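Local coordinates for protein aerobactin synthase IucC (Klebsiella pneumoniae, PDB 6CN7) that probably catalyses the ATP-dependent attachment of a second N-acetyl-N-hydroxylysine to citryl-N-acetyl-N-hydroxylysine, the step that completes the siderophore aerobactin, at residues T78-L83 with L87-A92. The protein carries 5 engineered substitutions. Residues are numbered along the deposited sequence; the frame is centred on the assembly and turned at random.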
loop_
_atom_site.group_PDB
_atom_site.type_symbol
_atom_site.label_atom_id
_atom_site.label_comp_id
_atom_site.label_asym_id
_atom_site.label_seq_id
_atom_site.Cartn_x
_atom_site.Cartn_y
_atom_site.Cartn_z
ATOM N N THR A 78 26.521 3.972 7.380
ATOM C CA THR A 78 27.797 3.316 7.647
ATOM C C THR A 78 27.826 2.734 9.054
ATOM O O THR A 78 28.245 1.588 9.256
ATOM C CB THR A 78 28.944 4.310 7.454
ATOM O OG1 THR A 78 28.829 4.935 6.170
ATOM C CG2 THR A 78 30.290 3.604 7.544
ATOM N N LEU A 79 27.381 3.512 10.044
ATOM C CA LEU A 79 27.385 3.030 11.421
ATOM C C LEU A 79 26.475 1.819 11.582
ATOM O O LEU A 79 26.835 0.847 12.257
ATOM C CB LEU A 79 26.958 4.147 12.371
ATOM C CG LEU A 79 26.770 3.738 13.836
ATOM C CD1 LEU A 79 28.064 3.181 14.420
ATOM C CD2 LEU A 79 26.274 4.912 14.651
ATOM N N LEU A 80 25.288 1.861 10.974
ATOM C CA LEU A 80 24.372 0.729 11.065
ATOM C C LEU A 80 25.024 -0.546 10.543
ATOM O O LEU A 80 24.883 -1.615 11.146
ATOM C CB LEU A 80 23.086 1.035 10.296
ATOM C CG LEU A 80 22.004 -0.049 10.295
ATOM C CD1 LEU A 80 21.589 -0.424 11.711
ATOM C CD2 LEU A 80 20.792 0.416 9.497
ATOM N N MET A 81 25.750 -0.453 9.425
ATOM C CA MET A 81 26.455 -1.622 8.908
ATOM C C MET A 81 27.543 -2.086 9.868
ATOM O O MET A 81 27.795 -3.290 9.985
ATOM C CB MET A 81 27.053 -1.313 7.534
ATOM C CG MET A 81 26.018 -1.002 6.459
ATOM S SD MET A 81 24.795 -2.312 6.246
ATOM C CE MET A 81 25.819 -3.669 5.685
ATOM N N GLN A 82 28.190 -1.155 10.570
ATOM C CA GLN A 82 29.190 -1.534 11.562
ATOM C C GLN A 82 28.569 -2.206 12.778
ATOM O O GLN A 82 29.277 -2.900 13.514
ATOM C CB GLN A 82 29.984 -0.304 12.005
ATOM C CG GLN A 82 30.784 0.356 10.891
ATOM C CD GLN A 82 31.341 1.704 11.300
ATOM O OE1 GLN A 82 31.023 2.223 12.370
ATOM N NE2 GLN A 82 32.180 2.281 10.449
ATOM N N LEU A 83 27.272 -2.018 13.010
ATOM C CA LEU A 83 26.606 -2.617 14.160
ATOM C C LEU A 83 26.060 -4.012 13.885
ATOM O O LEU A 83 25.647 -4.690 14.832
ATOM C CB LEU A 83 25.453 -1.727 14.632
ATOM C CG LEU A 83 25.826 -0.346 15.171
ATOM C CD1 LEU A 83 24.572 0.475 15.429
ATOM C CD2 LEU A 83 26.653 -0.466 16.438
ATOM N N LEU A 87 25.271 -6.386 17.115
ATOM C CA LEU A 87 23.916 -6.742 17.512
ATOM C C LEU A 87 23.434 -8.048 16.893
ATOM O O LEU A 87 22.309 -8.473 17.178
ATOM C CB LEU A 87 22.953 -5.607 17.144
ATOM C CG LEU A 87 23.254 -4.258 17.808
ATOM C CD1 LEU A 87 22.301 -3.177 17.312
ATOM C CD2 LEU A 87 23.184 -4.371 19.325
ATOM N N SER A 88 24.251 -8.695 16.063
ATOM C CA SER A 88 23.923 -10.003 15.499
ATOM C C SER A 88 22.622 -9.940 14.697
ATOM O O SER A 88 21.651 -10.646 14.972
ATOM C CB SER A 88 23.836 -11.057 16.607
ATOM O OG SER A 88 25.005 -11.051 17.409
ATOM N N MET A 89 22.625 -9.073 13.689
ATOM C CA MET A 89 21.453 -8.842 12.858
ATOM C C MET A 89 21.551 -9.655 11.576
ATOM O O MET A 89 22.637 -9.812 11.008
ATOM C CB MET A 89 21.309 -7.356 12.517
ATOM C CG MET A 89 21.899 -6.411 13.560
ATOM S SD MET A 89 21.669 -4.665 13.150
ATOM C CE MET A 89 20.190 -4.308 14.078
ATOM N N SER A 90 20.413 -10.174 11.125
ATOM C CA SER A 90 20.340 -10.830 9.830
ATOM C C SER A 90 20.340 -9.788 8.717
ATOM O O SER A 90 20.112 -8.597 8.946
ATOM C CB SER A 90 19.082 -11.693 9.735
ATOM O OG SER A 90 17.916 -10.914 9.949
ATOM N N ASP A 91 20.608 -10.250 7.494
ATOM C CA ASP A 91 20.545 -9.354 6.343
ATOM C C ASP A 91 19.189 -8.666 6.262
ATOM O O ASP A 91 19.103 -7.479 5.927
ATOM C CB ASP A 91 20.824 -10.128 5.054
ATOM C CG ASP A 91 22.256 -10.618 4.961
ATOM O OD1 ASP A 91 23.118 -10.088 5.692
ATOM O OD2 ASP A 91 22.520 -11.529 4.148
ATOM N N ALA A 92 18.116 -9.395 6.577
ATOM C CA ALA A 92 16.780 -8.816 6.514
ATOM C C ALA A 92 16.560 -7.813 7.639
ATOM O O ALA A 92 15.945 -6.761 7.426
ATOM C CB ALA A 92 15.729 -9.924 6.566
#
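A Schellman motif ends helix 76-87, and the short turn beyond it joins this helix to helix 91-114. Leu83 and Leu87 meet across the last turn: Leu87 N donates to Leu83 O at 2.9 Å, a nearly straight bond with an N-H...O angle of 164°. Beyond it the chain leaves the helix at Ser88, whose positive phi of 59° makes it the C' residue; Ser88 N bonds to Pro85 O and Met89 N to Lys84 O. Leu87 has CG beside its backbone N and anti to its carbonyl carbon (chi1 -60°), which brings CG to 3.8 Å from Leu83 O, close to where the backbone already holds CB at 3.7 Å, while Leu87 CD1 lies 4.4 Å from Leu83 CB. Both leucines suit a helix end with an apolar flank: Leu83 packs on Met19 and Leu23 of helix 4-25, and Leu87 reaches Val548. Once past the turn, Met89 directs its side chain back to the first helix, a long flexible thioether able to span the bend. Ser90 sits at the N-cap, just before helix 91-114, where a short side chain with an acceptor hydroxyl is favoured; its OG is hydrogen-bonded to Thr93 OG1. Buried Leu80 fills the angle between the helices, resting on Met98 and Leu101; its CD1 also makes a loose apolar contact with Met89 SD at 4.5 Å.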